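Type IV secretion system protein VirB11 (PDB 2GZA) binds and hydrolyses ATP as the hexameric ATPase of the VirB type IV secretion system of Brucella suis. Local coordinates at residues 178-183 against 189-194; 165-170 against 341-346. All blocks are in the same frame, centred on the assembly; numbering follows the deposited sequence.

Interaction 1 of 2, residues 178-183 against 189-194; sequences IVVAGE and TTLMKA. With SO4 (sulfate ion), chain F.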
ATOM      1  N   ILE C 178      11.738 -18.840 -25.502  1.00 33.22           N
ATOM      2  CA  ILE C 178      10.691 -18.650 -26.502  1.00 32.44           C
ATOM      3  C   ILE C 178       9.319 -18.952 -25.925  1.00 32.17           C
ATOM      4  O   ILE C 178       9.090 -20.025 -25.358  1.00 31.98           O
ATOM      5  CB  ILE C 178      10.934 -19.523 -27.756  1.00 32.34           C
ATOM      6  CG1 ILE C 178      12.305 -19.217 -28.358  1.00 32.01           C
ATOM      7  CG2 ILE C 178       9.820 -19.309 -28.793  1.00 32.24           C
ATOM      8  CD1 ILE C 178      12.860 -20.322 -29.239  1.00 32.25           C
ATOM      9  N   VAL C 179       8.416 -17.989 -26.074  1.00 31.87           N
ATOM     10  CA  VAL C 179       7.012 -18.157 -25.710  1.00 31.80           C
ATOM     11  C   VAL C 179       6.157 -18.252 -26.976  1.00 31.79           C
ATOM     12  O   VAL C 179       6.125 -17.330 -27.782  1.00 31.71           O
ATOM     13  CB  VAL C 179       6.482 -16.980 -24.828  1.00 31.78           C
ATOM     14  CG1 VAL C 179       4.987 -17.151 -24.529  1.00 31.38           C
ATOM     15  CG2 VAL C 179       7.271 -16.859 -23.537  1.00 31.22           C
ATOM     16  N   VAL C 180       5.478 -19.374 -27.151  1.00 31.96           N
ATOM     17  CA  VAL C 180       4.555 -19.541 -28.269  1.00 32.31           C
ATOM     18  C   VAL C 180       3.171 -19.023 -27.864  1.00 32.65           C
ATOM     19  O   VAL C 180       2.549 -19.545 -26.944  1.00 32.60           O
ATOM     20  CB  VAL C 180       4.488 -21.009 -28.733  1.00 32.19           C
ATOM     21  CG1 VAL C 180       3.469 -21.179 -29.849  1.00 32.49           C
ATOM     22  CG2 VAL C 180       5.866 -21.478 -29.188  1.00 32.04           C
ATOM     23  N   ALA C 181       2.708 -17.976 -28.532  1.00 33.14           N
ATOM     24  CA  ALA C 181       1.444 -17.357 -28.176  1.00 33.88           C
ATOM     25  C   ALA C 181       0.379 -17.572 -29.234  1.00 34.47           C
ATOM     26  O   ALA C 181       0.677 -17.839 -30.395  1.00 34.56           O
ATOM     27  CB  ALA C 181       1.629 -15.878 -27.896  1.00 33.89           C
ATOM     28  N   GLY C 182      -0.875 -17.445 -28.824  1.00 35.15           N
ATOM     29  CA  GLY C 182      -1.996 -17.587 -29.742  1.00 36.12           C
ATOM     30  C   GLY C 182      -3.291 -17.796 -28.998  1.00 36.78           C
ATOM     31  O   GLY C 182      -3.280 -18.063 -27.802  1.00 36.71           O
ATOM     32  N   GLU C 183      -4.422 -17.677 -29.685  1.00 37.58           N
ATOM     33  CA  GLU C 183      -5.680 -18.035 -29.033  1.00 38.45           C
ATOM     34  C   GLU C 183      -5.775 -19.549 -28.902  1.00 38.67           C
ATOM     35  O   GLU C 183      -4.994 -20.287 -29.500  1.00 38.69           O
ATOM     36  CB  GLU C 183      -6.908 -17.449 -29.732  1.00 38.40           C
ATOM     37  CG  GLU C 183      -7.467 -18.280 -30.873  1.00 39.25           C
ATOM     38  CD  GLU C 183      -8.687 -17.635 -31.529  1.00 39.91           C
ATOM     39  OE1 GLU C 183      -9.224 -16.650 -30.978  1.00 39.91           O
ATOM     40  OE2 GLU C 183      -9.108 -18.120 -32.603  1.00 40.27           O
ATOM     41  N   THR C 189       0.768 -25.681 -29.321  1.00 37.90           N
ATOM     42  CA  THR C 189       1.432 -26.923 -28.935  1.00 37.62           C
ATOM     43  C   THR C 189       2.176 -27.569 -30.101  1.00 37.58           C
ATOM     44  O   THR C 189       3.296 -28.047 -29.932  1.00 37.84           O
ATOM     45  CB  THR C 189       0.411 -27.913 -28.348  1.00 37.67           C
ATOM     46  OG1 THR C 189      -0.266 -27.295 -27.246  1.00 37.70           O
ATOM     47  CG2 THR C 189       1.091 -29.191 -27.878  1.00 37.23           C
ATOM     48  N   THR C 190       1.558 -27.571 -31.278  1.00 37.31           N
ATOM     49  CA  THR C 190       2.182 -28.148 -32.459  1.00 37.01           C
ATOM     50  C   THR C 190       3.441 -27.379 -32.849  1.00 36.83           C
ATOM     51  O   THR C 190       4.472 -27.987 -33.125  1.00 36.76           O
ATOM     52  CB  THR C 190       1.198 -28.234 -33.648  1.00 37.13           C
ATOM     53  OG1 THR C 190      -0.044 -28.788 -33.203  1.00 37.51           O
ATOM     54  CG2 THR C 190       1.763 -29.110 -34.754  1.00 36.60           C
ATOM     55  N   LEU C 191       3.361 -26.052 -32.858  1.00 36.73           N
ATOM     56  CA  LEU C 191       4.536 -25.227 -33.140  1.00 36.66           C
ATOM     57  C   LEU C 191       5.619 -25.441 -32.076  1.00 36.91           C
ATOM     58  O   LEU C 191       6.808 -25.557 -32.388  1.00 36.84           O
ATOM     59  CB  LEU C 191       4.161 -23.750 -33.243  1.00 36.47           C
ATOM     60  CG  LEU C 191       5.302 -22.762 -33.501  1.00 36.43           C
ATOM     61  CD1 LEU C 191       6.057 -23.098 -34.789  1.00 36.34           C
ATOM     62  CD2 LEU C 191       4.769 -21.340 -33.543  1.00 35.91           C
ATOM     63  N   MET C 192       5.199 -25.502 -30.821  1.00 37.14           N
ATOM     64  CA  MET C 192       6.113 -25.749 -29.711  1.00 37.66           C
ATOM     65  C   MET C 192       6.866 -27.061 -29.945  1.00 37.53           C
ATOM     66  O   MET C 192       8.086 -27.124 -29.759  1.00 37.41           O
ATOM     67  CB  MET C 192       5.350 -25.730 -28.377  1.00 37.58           C
ATOM     68  CG  MET C 192       6.185 -25.931 -27.128  1.00 38.60           C
ATOM     69  SD  MET C 192       5.415 -25.310 -25.593  1.00 41.41           S
ATOM     70  CE  MET C 192       3.708 -25.835 -25.796  1.00 39.77           C
ATOM     71  N   LYS C 193       6.143 -28.087 -30.386  1.00 37.47           N
ATOM     72  CA  LYS C 193       6.754 -29.379 -30.720  1.00 37.44           C
ATOM     73  C   LYS C 193       7.690 -29.292 -31.926  1.00 37.21           C
ATOM     74  O   LYS C 193       8.728 -29.955 -31.953  1.00 37.25           O
ATOM     75  CB  LYS C 193       5.689 -30.453 -30.956  1.00 37.57           C
ATOM     76  CG  LYS C 193       4.997 -30.921 -29.690  1.00 38.65           C
ATOM     77  CD  LYS C 193       4.537 -32.370 -29.791  1.00 40.36           C
ATOM     78  CE  LYS C 193       3.196 -32.495 -30.492  1.00 41.87           C
ATOM     79  NZ  LYS C 193       2.579 -33.831 -30.261  1.00 42.50           N
ATOM     80  N   ALA C 194       7.323 -28.479 -32.913  1.00 36.87           N
ATOM     81  CA  ALA C 194       8.188 -28.243 -34.061  1.00 36.63           C
ATOM     82  C   ALA C 194       9.489 -27.593 -33.614  1.00 36.47           C
ATOM     83  O   ALA C 194      10.560 -27.962 -34.075  1.00 36.52           O
ATOM     84  CB  ALA C 194       7.486 -27.378 -35.097  1.00 36.58           C
TER
HETATM   85  S   SO4 F3001      -3.317 -24.949 -28.578  1.00 54.43           S
HETATM   86  O1  SO4 F3001      -2.891 -26.030 -29.458  1.00 53.80           O
HETATM   87  O2  SO4 F3001      -3.075 -23.677 -29.248  1.00 54.29           O
HETATM   88  O3  SO4 F3001      -4.742 -25.066 -28.272  1.00 54.55           O
HETATM   89  O4  SO4 F3001      -2.577 -25.004 -27.321  1.00 54.42           O

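Interaction 2 of 2, residues 165-170 against 341-346; sequences MSFLRR and SEVWYD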
ATOM      1  N   MET C 165      11.568 -18.638 -40.500  1.00 39.69           N
ATOM      2  CA  MET C 165      11.889 -20.046 -40.282  1.00 39.71           C
ATOM      3  C   MET C 165      13.315 -20.230 -39.751  1.00 39.34           C
ATOM      4  O   MET C 165      13.511 -20.891 -38.736  1.00 39.34           O
ATOM      5  CB  MET C 165      11.682 -20.878 -41.545  1.00 39.63           C
ATOM      6  CG  MET C 165      11.729 -22.361 -41.264  1.00 40.06           C
ATOM      7  SD  MET C 165      11.907 -23.383 -42.718  1.00 41.08           S
ATOM      8  CE  MET C 165      13.642 -23.154 -43.094  1.00 41.78           C
ATOM      9  N   SER C 166      14.292 -19.640 -40.438  1.00 38.92           N
ATOM     10  CA  SER C 166      15.687 -19.640 -39.985  1.00 38.50           C
ATOM     11  C   SER C 166      15.828 -18.976 -38.624  1.00 38.10           C
ATOM     12  O   SER C 166      16.597 -19.435 -37.780  1.00 38.28           O
ATOM     13  CB  SER C 166      16.587 -18.917 -40.984  1.00 38.53           C
ATOM     14  OG  SER C 166      16.819 -19.695 -42.139  1.00 38.83           O
ATOM     15  N   PHE C 167      15.083 -17.894 -38.423  1.00 37.49           N
ATOM     16  CA  PHE C 167      15.095 -17.155 -37.170  1.00 36.96           C
ATOM     17  C   PHE C 167      14.720 -18.050 -35.997  1.00 36.67           C
ATOM     18  O   PHE C 167      15.403 -18.062 -34.977  1.00 36.52           O
ATOM     19  CB  PHE C 167      14.149 -15.948 -37.254  1.00 36.85           C
ATOM     20  CG  PHE C 167      14.022 -15.188 -35.968  1.00 36.47           C
ATOM     21  CD1 PHE C 167      14.876 -14.137 -35.686  1.00 36.32           C
ATOM     22  CD2 PHE C 167      13.044 -15.530 -35.036  1.00 36.23           C
ATOM     23  CE1 PHE C 167      14.765 -13.436 -34.488  1.00 36.92           C
ATOM     24  CE2 PHE C 167      12.929 -14.842 -33.835  1.00 36.23           C
ATOM     25  CZ  PHE C 167      13.784 -13.791 -33.560  1.00 36.67           C
ATOM     26  N   LEU C 168      13.635 -18.799 -36.163  1.00 36.43           N
ATOM     27  CA  LEU C 168      13.129 -19.667 -35.116  1.00 36.10           C
ATOM     28  C   LEU C 168      14.070 -20.825 -34.840  1.00 36.18           C
ATOM     29  O   LEU C 168      14.311 -21.145 -33.674  1.00 36.16           O
ATOM     30  CB  LEU C 168      11.711 -20.150 -35.439  1.00 35.93           C
ATOM     31  CG  LEU C 168      10.601 -19.087 -35.427  1.00 35.56           C
ATOM     32  CD1 LEU C 168       9.267 -19.702 -35.787  1.00 35.50           C
ATOM     33  CD2 LEU C 168      10.498 -18.371 -34.094  1.00 34.77           C
ATOM     34  N   ARG C 169      14.611 -21.430 -35.901  1.00 36.09           N
ATOM     35  CA  ARG C 169      15.616 -22.486 -35.764  1.00 36.31           C
ATOM     36  C   ARG C 169      16.854 -21.987 -35.019  1.00 36.19           C
ATOM     37  O   ARG C 169      17.330 -22.636 -34.082  1.00 36.27           O
ATOM     38  CB  ARG C 169      16.031 -23.059 -37.120  1.00 36.39           C
ATOM     39  CG  ARG C 169      17.210 -24.043 -37.013  1.00 37.13           C
ATOM     40  CD  ARG C 169      17.614 -24.647 -38.340  1.00 38.00           C
ATOM     41  NE  ARG C 169      16.697 -25.703 -38.741  1.00 39.94           N
ATOM     42  CZ  ARG C 169      15.890 -25.645 -39.797  1.00 41.19           C
ATOM     43  NH1 ARG C 169      15.884 -24.579 -40.594  1.00 41.60           N
ATOM     44  NH2 ARG C 169      15.092 -26.668 -40.062  1.00 42.12           N
ATOM     45  N   ARG C 170      17.366 -20.832 -35.431  1.00 35.95           N
ATOM     46  CA  ARG C 170      18.534 -20.249 -34.783  1.00 36.02           C
ATOM     47  C   ARG C 170      18.271 -19.890 -33.328  1.00 35.94           C
ATOM     48  O   ARG C 170      19.114 -20.148 -32.468  1.00 36.16           O
ATOM     49  CB  ARG C 170      19.060 -19.033 -35.551  1.00 36.06           C
ATOM     50  CG  ARG C 170      19.862 -19.375 -36.815  1.00 36.32           C
ATOM     51  CD  ARG C 170      21.105 -20.217 -36.515  1.00 36.67           C
ATOM     52  NE  ARG C 170      22.201 -19.434 -35.945  1.00 36.56           N
ATOM     53  CZ  ARG C 170      23.152 -19.915 -35.143  1.00 35.75           C
ATOM     54  NH1 ARG C 170      23.155 -21.191 -34.780  1.00 35.02           N
ATOM     55  NH2 ARG C 170      24.097 -19.108 -34.691  1.00 35.25           N
ATOM     56  N   SER C 341       1.427 -14.328 -37.060  1.00 43.75           N
ATOM     57  CA  SER C 341       1.084 -12.915 -37.194  1.00 43.34           C
ATOM     58  C   SER C 341       2.287 -12.016 -36.960  1.00 43.02           C
ATOM     59  O   SER C 341       2.520 -11.074 -37.713  1.00 43.02           O
ATOM     60  CB  SER C 341      -0.002 -12.543 -36.181  1.00 43.31           C
ATOM     61  OG  SER C 341      -1.170 -13.318 -36.354  1.00 43.87           O
ATOM     62  N   GLU C 342       3.036 -12.315 -35.903  1.00 42.59           N
ATOM     63  CA  GLU C 342       4.114 -11.464 -35.436  1.00 42.28           C
ATOM     64  C   GLU C 342       5.157 -12.319 -34.738  1.00 41.57           C
ATOM     65  O   GLU C 342       4.825 -13.311 -34.097  1.00 41.58           O
ATOM     66  CB  GLU C 342       3.555 -10.418 -34.460  1.00 42.46           C
ATOM     67  CG  GLU C 342       4.564  -9.369 -33.962  1.00 43.43           C
ATOM     68  CD  GLU C 342       4.011  -8.469 -32.851  1.00 44.47           C
ATOM     69  OE1 GLU C 342       4.820  -7.721 -32.248  1.00 44.82           O
ATOM     70  OE2 GLU C 342       2.785  -8.503 -32.573  1.00 45.05           O
ATOM     71  N   VAL C 343       6.416 -11.934 -34.886  1.00 40.71           N
ATOM     72  CA  VAL C 343       7.496 -12.476 -34.082  1.00 39.95           C
ATOM     73  C   VAL C 343       8.112 -11.294 -33.355  1.00 39.57           C
ATOM     74  O   VAL C 343       8.580 -10.344 -33.981  1.00 39.71           O
ATOM     75  CB  VAL C 343       8.559 -13.191 -34.929  1.00 39.91           C
ATOM     76  CG1 VAL C 343       9.740 -13.592 -34.068  1.00 39.92           C
ATOM     77  CG2 VAL C 343       7.962 -14.404 -35.618  1.00 39.56           C
ATOM     78  N   TRP C 344       8.084 -11.346 -32.036  1.00 38.84           N
ATOM     79  CA  TRP C 344       8.628 -10.281 -31.232  1.00 38.21           C
ATOM     80  C   TRP C 344      10.027 -10.677 -30.762  1.00 38.22           C
ATOM     81  O   TRP C 344      10.228 -11.761 -30.218  1.00 38.17           O
ATOM     82  CB  TRP C 344       7.676  -9.983 -30.066  1.00 38.08           C
ATOM     83  CG  TRP C 344       8.138  -8.890 -29.171  1.00 37.48           C
ATOM     84  CD1 TRP C 344       7.781  -7.579 -29.236  1.00 37.03           C
ATOM     85  CD2 TRP C 344       9.048  -9.008 -28.072  1.00 37.09           C
ATOM     86  NE1 TRP C 344       8.414  -6.869 -28.246  1.00 37.42           N
ATOM     87  CE2 TRP C 344       9.200  -7.720 -27.517  1.00 37.17           C
ATOM     88  CE3 TRP C 344       9.757 -10.076 -27.504  1.00 36.93           C
ATOM     89  CZ2 TRP C 344      10.031  -7.466 -26.425  1.00 37.21           C
ATOM     90  CZ3 TRP C 344      10.587  -9.825 -26.413  1.00 37.51           C
ATOM     91  CH2 TRP C 344      10.716  -8.526 -25.886  1.00 37.43           C
ATOM     92  N   TYR C 345      10.986  -9.791 -30.997  1.00 38.31           N
ATOM     93  CA  TYR C 345      12.360  -9.972 -30.553  1.00 38.63           C
ATOM     94  C   TYR C 345      12.991  -8.598 -30.391  1.00 39.12           C
ATOM     95  O   TYR C 345      13.100  -7.851 -31.357  1.00 39.04           O
ATOM     96  CB  TYR C 345      13.130 -10.832 -31.558  1.00 38.42           C
ATOM     97  CG  TYR C 345      14.584 -11.071 -31.230  1.00 37.86           C
ATOM     98  CD1 TYR C 345      14.965 -11.667 -30.032  1.00 37.45           C
ATOM     99  CD2 TYR C 345      15.582 -10.723 -32.136  1.00 37.99           C
ATOM    100  CE1 TYR C 345      16.309 -11.898 -29.742  1.00 37.51           C
ATOM    101  CE2 TYR C 345      16.927 -10.946 -31.852  1.00 37.46           C
ATOM    102  CZ  TYR C 345      17.280 -11.532 -30.657  1.00 37.68           C
ATOM    103  OH  TYR C 345      18.609 -11.754 -30.383  1.00 38.25           O
ATOM    104  N   ASP C 346      13.390  -8.259 -29.169  1.00 39.92           N
ATOM    105  CA  ASP C 346      13.971  -6.950 -28.889  1.00 40.77           C
ATOM    106  C   ASP C 346      15.125  -7.002 -27.870  1.00 41.33           C
ATOM    107  O   ASP C 346      14.963  -6.559 -26.733  1.00 41.26           O
ATOM    108  CB  ASP C 346      12.866  -5.985 -28.438  1.00 40.65           C
ATOM    109  CG  ASP C 346      13.282  -4.525 -28.500  1.00 40.94           C
ATOM    110  OD1 ASP C 346      14.362  -4.203 -29.047  1.00 41.33           O
ATOM    111  OD2 ASP C 346      12.510  -3.690 -27.993  1.00 41.07           O
TER

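Interaction 1 of 2, residues 178-183 against 189-194
Val180 on the strand meets Leu191 and Met192 on the helix, and these three buried side chains make the whole direct contact between 178-183 and 189-194. The two branches of Val180 divide the work. CG1 of Val180 reaches CD2 of Leu191 at 3.9 Å, and CG2 of Val180 lies 4.4 Å from CB of Met192, beside the helix backbone. The valine is thus set against two successive helix residues, in keeping with the closest backbone approach, 6.6 Å between CA of Val180 and CA of Met192. With chi1 at 179° the CG of Leu191 lies opposite the backbone N, and chi2 of 58° sets where CD2 points, at the valine; the two side chains cross obliquely. No hydrogen bond links the segments, so apolar contact alone joins them here.

Further out, Leu191 also rests on Val328 of strand 324-331 and Met192 on Ile281 and Ser283 of strand 281-285, so the helix packs over the strands flanking 178-182. Val180 is backed as well by Leu195 on the next helical turn.

At the helix start, OG1 of Thr189 stands 3.3 Å from O4 of the bound sulfate, a weak hydrogen bond donated by the hydroxyl, and one not settled, since its single proton has another acceptor within reach. Lys188 NZ and the backbone N of Gly185 hold the same anion, and Glu183 O accepts a bond from Ser186 OG within the intervening loop. Strand, glycine-rich loop and helix around an anion form the Walker A P-loop, at the predicted ATP site; the sulfate probably marks a phosphate position.

Interaction 2 of 2, residues 165-170 against 341-346
A helix laid against the edge strand of the nucleotide-binding domain's mixed sheet meets it chiefly through Phe167 of helix 164-173, which contacts both Val343 and Tyr345 of strand 339-345. These two strand residues alternate with Trp344, so both turn their CB toward the helix while that of Trp344 points away; the Trp344 ring meets Phe293 edge-to-face.

A chi1 of 176° stretches the Phe167 ring away from the helix backbone toward the strand. The far end of the ring does the touching. CE2 of Phe167 lies 3.4 Å from CG1 of Val343, while CZ of Phe167 comes within 3.6 Å of CB of Tyr345 and CE1 of Phe167 within 3.7 Å of CD2 of Tyr345. The phenylalanine edge is directed at the tyrosine face in an offset edge-to-face pair, with centroids 5.4 Å apart and planes at 69°. CG of Tyr345 lies in the plane of the Phe167 ring at its edge, which fits that reading. CD2 of Leu168 lies at the edge of the same ring, in its plane, and Leu168 rests on Val326 of the adjoining strand.

Leu155 of helix 153-160 touches both Phe167 and Tyr345 and so extends the cluster. Arg169 forms salt bridges from NE to Glu198 and from NH2 to Glu130 of a neighbouring subunit, and Arg170 NE one to Glu154. The arrangement is that of a helix layered on one face of the sheet through apolar side chains, as in the alpha/beta core of P-loop NTPases.

Overall arrangement
The two interactions lie on one side of the chain's centre, with centres 12 Å apart and nearest atoms about 5 Å apart, so they are neighbours without touching. Both reach the mixed sheet ordered 281-285, 178-182, 324-331, 339-345: interaction 1 uses an inner strand, interaction 2 the outermost strand 339-345, with strand 324-331 between them. Along the chain, interaction 1 is nested inside the long loop that interaction 2 closes. Helix 164-173, which precedes strand 178-182, reaches past it to edge strand 339-345 of the same sheet, while strand 178-182 leads into the predicted ATP-binding loop. Both contacts also border a second subunit, placing this nucleotide-binding region beside an interface of the hexamer.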